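Long-range contacts in cobyrinic Acid a,c-diamide synthase (Mycobacterium smegmatis, PDB 5IHP), which binds ADP and magnesium through a P-loop of the ParA family and may play a role in septum formation: residues V22-T27 with I152-C157; L216-P221 with R249-A254; T146-V151 with P181-L186. One frame throughout, in Å; residues are numbered along the deposited sequence.

Contact 1 of 3, residues V22-T27 with I152-C157; sequences VAKTTT and IVPLQC. With MG (magnesium ion), chain D; ADP (adenosine-5'-diphosphate), chain C.
The P-loop, in the deviant Walker A form of the ParA family, lays Val22 and Lys24 against Pro154 and Gln156 in the C-terminal half of strand 150-156. The two segments share no hydrogen bond, and apolar atoms do most of the touching. Val22 divides its methyls: CG1, anti to the carbonyl carbon (chi1 -62°), meets CG of Gln156 at 3.9 Å, whereas CG2 lies 3.6 Å from O of Pro154, an oxygen that also accepts from Asn17. The Pro154 ring packs against the flank of the first turn of helix 24-37, its CG 3.9 Å from CA of Lys24. There the lysine chain crosses the ring at about a right angle and then bends away, carrying NZ to the backbone oxygen of Asn17. One turn on, Thr27 OG1 donates to O of Ala23 at 2.7 Å, while Thr27 N reaches the same oxygen from the other face of its carbonyl plane. On the loop's backbone N-H groups the ADP phosphates are gripped: Val22 N and Lys24 N both donate to O1B, Thr25 N to O3B, and Thr26 N and OG1 to O1A. Magnesium completes the site with six ligands, Thr25 OG1 at 2.2 Å, ADP O3B at 2.0 Å and four waters. The N-H groups at the helix start would offset phosphate charge, while the strand offers the loop a largely apolar floor.

Contact 2 of 3, residues L216-P221 with R249-A254; sequences LAPPIP and REFADA. With ADP (adenosine-5'-diphosphate), chain C.
Phe251, on helix 243-261, reaches across to Leu216, Ala217 and Pro218 and meets each with a different part of its side chain. Its CB lies 4.1 Å from CD of Pro218. The first torsion sets CG anti to the backbone N (chi1 -174°), which carries the ring out from the helix to the loop. On the ring rim, CD1 comes 3.6 Å from O of Ala217, the oxygen lying at the ring edge near its plane. Further out, CE1 is 3.8 Å from CD1 of Leu216 and also near its CB, and CZ at the tip meets the same methyl at 3.9 Å. The loop therefore follows one edge of the phenyl group. Pro218, preceded by a cis peptide bond, has a second neighbour in Glu250. The extended chain of this glutamate crosses the proline ring at a slant, with CD 3.7 Å from Pro218 CG, so that the carboxylate itself rests on the ring, both oxygens near CG. At the end of the loop Pro221 O accepts a hydrogen bond from N6 of the ADP adenine at 2.9 Å, with an angle of 144° at the hydrogen. Helix 24-37 touches Phe251 through Ile31 and strand 184-191 does so through Leu189, while Met265 packs on both Leu216 and Phe251; the phenyl ring is thus held between loop, helix and sheet.

Contact 3 of 3, residues T146-V151 with P181-L186; sequences TAAHDV and PDLKLL
Asp150 and Val151 pair in parallel with Lys184 and Leu185, joined by three backbone hydrogen bonds: Lys184 N to His149 O at 2.9 Å, Val151 N to Lys184 O at 3.0 Å and Leu186 N to Val151 O at 3.0 Å. His149 O accepts a second donor, a water that also donates to Asp182 O and so bridges the two backbones at the start of the pairing. The side chains of Asp150 and Lys184 leave one face of the sheet, and those of Val151 and Leu185 the other. On the Val151 face, CG1 occupies the position between backbone N and carbonyl carbon (chi1 51°), which sets it between two leucines, 3.9 Å from CD1 of Leu183 and 4.0 Å from CD1 of Leu185. The same Leu183 methyl also approaches CB of Ala148. Helix 165-178 covers this side, with Ile172 on Val151, Val175 on Leu183 and Leu169 on Leu185. On the Asp150 face, CB meets CD1 of Leu186 at 3.8 Å, and OD1 lies 3.6 Å from CB of Lys184, a contact with the aliphatic root of the lysine. The charged ends do not meet: the lysine chain bends so that NZ donates to O of Asp182 from above the carbonyl plane, and Asp150 OD2 bonds to Trp259 NE1. The buried carboxylate thus finds a neutral indole N-H as partner, and no salt bridge forms across the pair. What unites the two strands of this beta-alpha-beta crossover is backbone hydrogen bonding, sealed under the helix by aliphatic packing.

In the fold
From the N terminus, the chain first forms the P-loop at residues 22-27, which waits about 125 residues for its partner; contact 1 closes when strand 150-156 arrives. Contact 3 opens at the end of helix 139-147 and the first residues of that strand, inside the span of contact 1, and closes beyond it at 181-186, so the two cross. They share the strand and touch where Ile152 packs on Leu186 and Val153 on Leu185. Contact 2 follows both in series, closing the loop 216-221 onto helix 243-261. Phe251 reaches Ile152 of contact 1, Leu216 reaches Leu186 of contact 3, and both contacts 1 and 2 touch ADP, at phosphate and adenine ends respectively.

Contact 1 of 3, residues V22-T27 with I152-C157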
loop_
_atom_site.group_PDB
_atom_site.type_symbol
_atom_site.label_atom_id
_atom_site.label_comp_id
_atom_site.label_asym_id
_atom_site.label_seq_id
_atom_site.Cartn_x
_atom_site.Cartn_y
_atom_site.Cartn_z
ATOM N N VAL A 22 -2.196 0.972 -11.666
ATOM C CA VAL A 22 -3.382 0.279 -11.178
ATOM C C VAL A 22 -4.005 1.013 -10.002
ATOM O O VAL A 22 -4.838 0.440 -9.288
ATOM C CB VAL A 22 -3.080 -1.184 -10.809
ATOM C CG1 VAL A 22 -2.617 -1.959 -12.039
ATOM C CG2 VAL A 22 -2.053 -1.261 -9.667
ATOM N N ALA A 23 -3.588 2.260 -9.772
ATOM C CA ALA A 23 -4.106 3.145 -8.723
ATOM C C ALA A 23 -3.621 2.754 -7.325
ATOM O O ALA A 23 -4.319 2.995 -6.340
ATOM C CB ALA A 23 -5.640 3.238 -8.758
ATOM N N LYS A 24 -2.419 2.178 -7.199
ATOM C CA LYS A 24 -1.863 1.944 -5.868
ATOM C C LYS A 24 -1.717 3.248 -5.100
ATOM O O LYS A 24 -2.201 3.372 -3.976
ATOM C CB LYS A 24 -0.505 1.249 -5.945
ATOM C CG LYS A 24 -0.555 -0.116 -6.586
ATOM C CD LYS A 24 0.229 -1.100 -5.806
ATOM C CE LYS A 24 1.635 -0.615 -5.622
ATOM N NZ LYS A 24 2.363 -0.582 -6.904
ATOM N N THR A 25 -1.027 4.222 -5.693
ATOM C CA THR A 25 -0.710 5.458 -4.978
ATOM C C THR A 25 -1.979 6.231 -4.636
ATOM O O THR A 25 -2.136 6.719 -3.509
ATOM C CB THR A 25 0.255 6.300 -5.820
ATOM O OG1 THR A 25 1.520 5.630 -5.888
ATOM C CG2 THR A 25 0.447 7.709 -5.237
ATOM N N THR A 26 -2.892 6.356 -5.601
ATOM C CA THR A 26 -4.189 6.972 -5.328
ATOM C C THR A 26 -4.895 6.258 -4.182
ATOM O O THR A 26 -5.534 6.898 -3.337
ATOM C CB THR A 26 -5.060 6.942 -6.592
ATOM O OG1 THR A 26 -4.395 7.625 -7.666
ATOM C CG2 THR A 26 -6.419 7.595 -6.341
ATOM N N THR A 27 -4.792 4.925 -4.147
ATOM C CA THR A 27 -5.446 4.134 -3.109
ATOM C C THR A 27 -4.840 4.415 -1.744
ATOM O O THR A 27 -5.568 4.588 -0.755
ATOM C CB THR A 27 -5.350 2.638 -3.451
ATOM O OG1 THR A 27 -6.204 2.335 -4.572
ATOM C CG2 THR A 27 -5.754 1.774 -2.262
ATOM N N ILE A 152 -3.065 -5.422 0.714
ATOM C CA ILE A 152 -4.087 -5.456 -0.330
ATOM C C ILE A 152 -3.407 -5.208 -1.671
ATOM O O ILE A 152 -2.337 -4.600 -1.751
ATOM C CB ILE A 152 -5.209 -4.425 -0.092
ATOM C CG1 ILE A 152 -4.615 -3.012 0.032
ATOM C CG2 ILE A 152 -6.021 -4.799 1.154
ATOM C CD1 ILE A 152 -5.675 -1.905 0.173
ATOM N N VAL A 153 -4.031 -5.715 -2.727
ATOM C CA VAL A 153 -3.533 -5.594 -4.092
ATOM C C VAL A 153 -4.552 -4.807 -4.894
ATOM O O VAL A 153 -5.580 -5.349 -5.307
ATOM C CB VAL A 153 -3.308 -6.974 -4.734
ATOM C CG1 VAL A 153 -2.681 -6.819 -6.129
ATOM C CG2 VAL A 153 -2.511 -7.844 -3.827
ATOM N N PRO A 154 -4.320 -3.507 -5.115
ATOM C CA PRO A 154 -5.172 -2.774 -6.057
ATOM C C PRO A 154 -5.053 -3.441 -7.411
ATOM O O PRO A 154 -3.953 -3.713 -7.894
ATOM C CB PRO A 154 -4.582 -1.361 -6.065
ATOM C CG PRO A 154 -3.883 -1.251 -4.766
ATOM C CD PRO A 154 -3.289 -2.630 -4.532
ATOM N N LEU A 155 -6.194 -3.747 -8.008
ATOM C CA LEU A 155 -6.226 -4.609 -9.179
ATOM C C LEU A 155 -7.110 -3.957 -10.234
ATOM O O LEU A 155 -8.319 -3.829 -10.030
ATOM C CB LEU A 155 -6.743 -5.985 -8.776
ATOM C CG LEU A 155 -6.800 -7.017 -9.877
ATOM C CD1 LEU A 155 -5.920 -8.180 -9.483
ATOM C CD2 LEU A 155 -8.255 -7.433 -10.049
ATOM N N GLN A 156 -6.512 -3.509 -11.339
ATOM C CA GLN A 156 -7.303 -2.869 -12.387
ATOM C C GLN A 156 -8.259 -3.881 -13.012
ATOM O O GLN A 156 -7.918 -5.050 -13.199
ATOM C CB GLN A 156 -6.395 -2.249 -13.460
ATOM C CG GLN A 156 -5.552 -3.250 -14.263
ATOM C CD GLN A 156 -6.326 -3.887 -15.416
ATOM O OE1 GLN A 156 -7.343 -3.349 -15.876
ATOM N NE2 GLN A 156 -5.852 -5.044 -15.883
ATOM N N CYS A 157 -9.478 -3.437 -13.315
ATOM C CA CYS A 157 -10.427 -4.325 -13.971
ATOM C C CYS A 157 -10.975 -3.665 -15.222
ATOM O O CYS A 157 -12.119 -3.902 -15.620
ATOM C CB CYS A 157 -11.543 -4.770 -13.020
ATOM S SG CYS A 157 -12.434 -3.500 -12.105
HETATM MG MG MG D . 2.303 4.517 -7.565
HETATM P PB ADP C . 0.020 3.254 -9.469
HETATM O O1B ADP C . -0.529 1.856 -9.339
HETATM O O2B ADP C . 1.035 3.436 -10.580
HETATM O O3B ADP C . 0.454 3.889 -8.160
HETATM P PA ADP C . -1.563 5.684 -9.601
HETATM O O1A ADP C . -2.343 5.873 -8.320
HETATM O O2A ADP C . -0.333 6.527 -9.892
HETATM O O3A ADP C . -1.296 4.118 -9.884
HETATM O "O5'" ADP C . -2.625 5.945 -10.792
HETATM C "C5'" ADP C . -2.200 5.795 -12.150
HETATM C "C4'" ADP C . -3.010 6.774 -12.991
HETATM O "O4'" ADP C . -4.395 6.449 -12.878
HETATM C "C3'" ADP C . -2.860 8.189 -12.478
HETATM O "O3'" ADP C . -2.819 9.054 -13.614
HETATM C "C2'" ADP C . -4.137 8.473 -11.722
HETATM O "O2'" ADP C . -4.485 9.853 -11.817
HETATM C "C1'" ADP C . -5.130 7.595 -12.450
HETATM N N9 ADP C . -6.238 7.149 -11.577
HETATM C C8 ADP C . -6.128 6.592 -10.357
HETATM N N7 ADP C . -7.350 6.302 -9.847
HETATM C C5 ADP C . -8.267 6.675 -10.760
HETATM C C6 ADP C . -9.743 6.644 -10.870
HETATM N N6 ADP C . -10.504 6.147 -9.867
HETATM N N1 ADP C . -10.301 7.128 -12.005
HETATM C C2 ADP C . -9.557 7.617 -13.013
HETATM N N3 ADP C . -8.214 7.676 -12.981
HETATM C C4 ADP C . -7.527 7.231 -11.899
HETATM O O HOH W 1 2.601 2.840 -6.069
HETATM O O HOH W 2 3.306 3.333 -9.006
HETATM O O HOH W 3 4.295 5.338 -6.974
HETATM O O HOH W 4 2.163 6.220 -8.863
#

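Contact 2 of 3, residues L216-P221 with R249-A254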
loop_
_atom_site.group_PDB
_atom_site.type_symbol
_atom_site.label_atom_id
_atom_site.label_comp_id
_atom_site.label_asym_id
_atom_site.label_seq_id
_atom_site.Cartn_x
_atom_site.Cartn_y
_atom_site.Cartn_z
ATOM N N LEU A 216 -12.115 -8.042 -3.159
ATOM C CA LEU A 216 -12.827 -7.307 -2.123
ATOM C C LEU A 216 -13.834 -6.327 -2.721
ATOM O O LEU A 216 -13.865 -6.074 -3.929
ATOM C CB LEU A 216 -11.837 -6.569 -1.225
ATOM C CG LEU A 216 -10.812 -7.504 -0.588
ATOM C CD1 LEU A 216 -9.783 -6.720 0.222
ATOM C CD2 LEU A 216 -11.524 -8.556 0.256
ATOM N N ALA A 217 -14.663 -5.772 -1.843
ATOM C CA ALA A 217 -15.732 -4.852 -2.194
ATOM C C ALA A 217 -15.637 -3.602 -1.332
ATOM O O ALA A 217 -15.220 -3.670 -0.168
ATOM C CB ALA A 217 -17.114 -5.504 -2.004
ATOM N N PRO A 218 -16.046 -2.443 -1.864
ATOM C CA PRO A 218 -16.595 -2.234 -3.204
ATOM C C PRO A 218 -15.495 -1.972 -4.222
ATOM O O PRO A 218 -14.375 -1.645 -3.824
ATOM C CB PRO A 218 -17.454 -0.992 -3.024
ATOM C CG PRO A 218 -16.680 -0.198 -2.009
ATOM C CD PRO A 218 -16.093 -1.207 -1.059
ATOM N N PRO A 219 -15.804 -2.090 -5.511
ATOM C CA PRO A 219 -14.847 -1.641 -6.526
ATOM C C PRO A 219 -14.749 -0.126 -6.511
ATOM O O PRO A 219 -15.718 0.580 -6.220
ATOM C CB PRO A 219 -15.439 -2.161 -7.844
ATOM C CG PRO A 219 -16.903 -2.321 -7.568
ATOM C CD PRO A 219 -17.031 -2.661 -6.101
ATOM N N ILE A 220 -13.555 0.379 -6.789
ATOM C CA ILE A 220 -13.335 1.809 -6.972
ATOM C C ILE A 220 -13.621 2.136 -8.435
ATOM O O ILE A 220 -12.930 1.601 -9.316
ATOM C CB ILE A 220 -11.913 2.232 -6.595
ATOM C CG1 ILE A 220 -11.483 1.607 -5.259
ATOM C CG2 ILE A 220 -11.830 3.760 -6.563
ATOM C CD1 ILE A 220 -12.398 1.963 -4.077
ATOM N N PRO A 221 -14.594 2.987 -8.735
ATOM C CA PRO A 221 -14.906 3.287 -10.139
ATOM C C PRO A 221 -13.843 4.168 -10.776
ATOM O O PRO A 221 -13.140 4.924 -10.097
ATOM C CB PRO A 221 -16.248 4.023 -10.054
ATOM C CG PRO A 221 -16.230 4.654 -8.678
ATOM C CD PRO A 221 -15.513 3.664 -7.795
ATOM N N ARG A 249 -14.175 5.605 0.985
ATOM C CA ARG A 249 -14.616 5.706 2.373
ATOM C C ARG A 249 -15.329 4.437 2.819
ATOM O O ARG A 249 -15.173 4.001 3.967
ATOM C CB ARG A 249 -15.513 6.931 2.554
ATOM C CG ARG A 249 -14.738 8.228 2.640
ATOM C CD ARG A 249 -15.619 9.371 3.108
ATOM N NE ARG A 249 -16.525 9.808 2.055
ATOM C CZ ARG A 249 -16.270 10.817 1.230
ATOM N NH1 ARG A 249 -15.137 11.501 1.343
ATOM N NH2 ARG A 249 -17.151 11.147 0.297
ATOM N N GLU A 250 -16.107 3.822 1.921
ATOM C CA GLU A 250 -16.748 2.553 2.253
ATOM C C GLU A 250 -15.709 1.461 2.493
ATOM O O GLU A 250 -15.835 0.668 3.433
ATOM C CB GLU A 250 -17.716 2.154 1.134
ATOM C CG GLU A 250 -18.468 0.854 1.373
ATOM C CD GLU A 250 -19.475 0.537 0.259
ATOM O OE1 GLU A 250 -19.875 1.465 -0.480
ATOM O OE2 GLU A 250 -19.860 -0.646 0.123
ATOM N N PHE A 251 -14.670 1.405 1.655
ATOM C CA PHE A 251 -13.630 0.399 1.859
ATOM C C PHE A 251 -12.829 0.693 3.120
ATOM O O PHE A 251 -12.469 -0.230 3.858
ATOM C CB PHE A 251 -12.706 0.315 0.640
ATOM C CG PHE A 251 -11.695 -0.800 0.720
ATOM C CD1 PHE A 251 -12.088 -2.123 0.563
ATOM C CD2 PHE A 251 -10.354 -0.527 0.955
ATOM C CE1 PHE A 251 -11.173 -3.157 0.647
ATOM C CE2 PHE A 251 -9.419 -1.556 1.031
ATOM C CZ PHE A 251 -9.830 -2.877 0.876
ATOM N N ALA A 252 -12.562 1.973 3.396
ATOM C CA ALA A 252 -11.837 2.319 4.615
ATOM C C ALA A 252 -12.639 1.943 5.853
ATOM O O ALA A 252 -12.071 1.528 6.871
ATOM C CB ALA A 252 -11.497 3.811 4.631
ATOM N N ASP A 253 -13.961 2.079 5.791
ATOM C CA ASP A 253 -14.768 1.662 6.930
ATOM C C ASP A 253 -14.726 0.149 7.109
ATOM O O ASP A 253 -14.724 -0.347 8.241
ATOM C CB ASP A 253 -16.206 2.151 6.775
ATOM C CG ASP A 253 -17.066 1.773 7.965
ATOM O OD1 ASP A 253 -16.799 2.295 9.072
ATOM O OD2 ASP A 253 -17.993 0.945 7.798
ATOM N N ALA A 254 -14.692 -0.603 6.006
ATOM C CA ALA A 254 -14.519 -2.049 6.105
ATOM C C ALA A 254 -13.194 -2.408 6.780
ATOM O O ALA A 254 -13.144 -3.321 7.617
ATOM C CB ALA A 254 -14.612 -2.682 4.713
HETATM P PB ADP C . 0.020 3.254 -9.469
HETATM O O1B ADP C . -0.529 1.856 -9.339
HETATM O O2B ADP C . 1.035 3.436 -10.580
HETATM O O3B ADP C . 0.454 3.889 -8.160
HETATM P PA ADP C . -1.563 5.684 -9.601
HETATM O O1A ADP C . -2.343 5.873 -8.320
HETATM O O2A ADP C . -0.333 6.527 -9.892
HETATM O O3A ADP C . -1.296 4.118 -9.884
HETATM O "O5'" ADP C . -2.625 5.945 -10.792
HETATM C "C5'" ADP C . -2.200 5.795 -12.150
HETATM C "C4'" ADP C . -3.010 6.774 -12.991
HETATM O "O4'" ADP C . -4.395 6.449 -12.878
HETATM C "C3'" ADP C . -2.860 8.189 -12.478
HETATM O "O3'" ADP C . -2.819 9.054 -13.614
HETATM C "C2'" ADP C . -4.137 8.473 -11.722
HETATM O "O2'" ADP C . -4.485 9.853 -11.817
HETATM C "C1'" ADP C . -5.130 7.595 -12.450
HETATM N N9 ADP C . -6.238 7.149 -11.577
HETATM C C8 ADP C . -6.128 6.592 -10.357
HETATM N N7 ADP C . -7.350 6.302 -9.847
HETATM C C5 ADP C . -8.267 6.675 -10.760
HETATM C C6 ADP C . -9.743 6.644 -10.870
HETATM N N6 ADP C . -10.504 6.147 -9.867
HETATM N N1 ADP C . -10.301 7.128 -12.005
HETATM C C2 ADP C . -9.557 7.617 -13.013
HETATM N N3 ADP C . -8.214 7.676 -12.981
HETATM C C4 ADP C . -7.527 7.231 -11.899
#

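Contact 3 of 3, residues T146-V151 with P181-L186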
loop_
_atom_site.group_PDB
_atom_site.type_symbol
_atom_site.label_atom_id
_atom_site.label_comp_id
_atom_site.label_asym_id
_atom_site.label_seq_id
_atom_site.Cartn_x
_atom_site.Cartn_y
_atom_site.Cartn_z
ATOM N N THR A 146 7.438 -7.061 4.358
ATOM C CA THR A 146 8.031 -7.586 5.581
ATOM C C THR A 146 7.633 -6.760 6.805
ATOM O O THR A 146 7.541 -7.302 7.913
ATOM C CB THR A 146 9.556 -7.637 5.427
ATOM O OG1 THR A 146 9.904 -8.550 4.372
ATOM C CG2 THR A 146 10.211 -8.106 6.730
ATOM N N ALA A 147 7.352 -5.463 6.619
ATOM C CA ALA A 147 6.967 -4.592 7.730
ATOM C C ALA A 147 5.468 -4.625 8.034
ATOM O O ALA A 147 5.054 -4.189 9.115
ATOM C CB ALA A 147 7.394 -3.150 7.427
ATOM N N ALA A 148 4.652 -5.150 7.130
ATOM C CA ALA A 148 3.205 -5.021 7.228
ATOM C C ALA A 148 2.565 -6.184 7.976
ATOM O O ALA A 148 3.102 -7.295 8.041
ATOM C CB ALA A 148 2.588 -4.927 5.828
ATOM N N HIS A 149 1.394 -5.914 8.541
ATOM C CA HIS A 149 0.549 -6.980 9.064
ATOM C C HIS A 149 -0.447 -7.468 8.022
ATOM O O HIS A 149 -0.760 -8.662 7.985
ATOM C CB HIS A 149 -0.208 -6.500 10.299
ATOM C CG HIS A 149 0.677 -5.913 11.347
ATOM N ND1 HIS A 149 0.486 -4.649 11.862
ATOM C CD2 HIS A 149 1.777 -6.409 11.960
ATOM C CE1 HIS A 149 1.418 -4.400 12.766
ATOM N NE2 HIS A 149 2.218 -5.450 12.841
ATOM N N ASP A 150 -0.938 -6.559 7.179
ATOM C CA ASP A 150 -1.906 -6.856 6.128
ATOM C C ASP A 150 -1.405 -6.309 4.793
ATOM O O ASP A 150 -0.645 -5.337 4.741
ATOM C CB ASP A 150 -3.273 -6.231 6.433
ATOM C CG ASP A 150 -3.876 -6.730 7.734
ATOM O OD1 ASP A 150 -3.989 -7.954 7.911
ATOM O OD2 ASP A 150 -4.237 -5.893 8.580
ATOM N N VAL A 151 -1.867 -6.915 3.699
ATOM C CA VAL A 151 -1.567 -6.400 2.362
ATOM C C VAL A 151 -2.820 -6.481 1.494
ATOM O O VAL A 151 -3.576 -7.459 1.552
ATOM C CB VAL A 151 -0.372 -7.149 1.716
ATOM C CG1 VAL A 151 -0.567 -8.665 1.780
ATOM C CG2 VAL A 151 -0.125 -6.669 0.261
ATOM N N PRO A 181 5.992 -14.260 8.834
ATOM C CA PRO A 181 4.963 -15.312 8.891
ATOM C C PRO A 181 3.561 -14.804 9.181
ATOM O O PRO A 181 2.595 -15.474 8.805
ATOM C CB PRO A 181 5.461 -16.230 10.019
ATOM C CG PRO A 181 6.924 -15.977 10.113
ATOM C CD PRO A 181 7.129 -14.537 9.729
ATOM N N ASP A 182 3.408 -13.653 9.831
ATOM C CA ASP A 182 2.085 -13.157 10.194
ATOM C C ASP A 182 1.441 -12.276 9.124
ATOM O O ASP A 182 0.334 -11.777 9.349
ATOM C CB ASP A 182 2.164 -12.384 11.513
ATOM C CG ASP A 182 2.746 -13.220 12.637
ATOM O OD1 ASP A 182 2.411 -14.423 12.716
ATOM O OD2 ASP A 182 3.555 -12.678 13.424
ATOM N N LEU A 183 2.091 -12.065 7.981
ATOM C CA LEU A 183 1.487 -11.259 6.923
ATOM C C LEU A 183 0.194 -11.895 6.414
ATOM O O LEU A 183 0.169 -13.077 6.055
ATOM C CB LEU A 183 2.469 -11.099 5.762
ATOM C CG LEU A 183 1.963 -10.309 4.553
ATOM C CD1 LEU A 183 1.626 -8.882 4.946
ATOM C CD2 LEU A 183 2.983 -10.325 3.417
ATOM N N LYS A 184 -0.880 -11.107 6.363
ATOM C CA LYS A 184 -2.178 -11.593 5.893
ATOM C C LYS A 184 -2.529 -10.922 4.571
ATOM O O LYS A 184 -2.557 -9.692 4.489
ATOM C CB LYS A 184 -3.285 -11.322 6.918
ATOM C CG LYS A 184 -3.132 -12.047 8.252
ATOM C CD LYS A 184 -3.082 -13.566 8.074
ATOM C CE LYS A 184 -3.017 -14.293 9.418
ATOM N NZ LYS A 184 -1.807 -13.938 10.218
ATOM N N LEU A 185 -2.824 -11.723 3.546
ATOM C CA LEU A 185 -3.327 -11.166 2.291
ATOM C C LEU A 185 -4.825 -10.940 2.438
ATOM O O LEU A 185 -5.612 -11.888 2.422
ATOM C CB LEU A 185 -3.029 -12.086 1.112
ATOM C CG LEU A 185 -3.681 -11.667 -0.216
ATOM C CD1 LEU A 185 -3.129 -10.338 -0.729
ATOM C CD2 LEU A 185 -3.479 -12.751 -1.266
ATOM N N LEU A 186 -5.225 -9.677 2.596
ATOM C CA LEU A 186 -6.650 -9.365 2.704
ATOM C C LEU A 186 -7.372 -9.605 1.385
ATOM O O LEU A 186 -8.502 -10.107 1.374
ATOM C CB LEU A 186 -6.850 -7.916 3.152
ATOM C CG LEU A 186 -6.403 -7.593 4.583
ATOM C CD1 LEU A 186 -6.774 -6.177 4.899
ATOM C CD2 LEU A 186 -7.036 -8.550 5.578
HETATM O O HOH W 5 -1.284 -9.975 10.480
#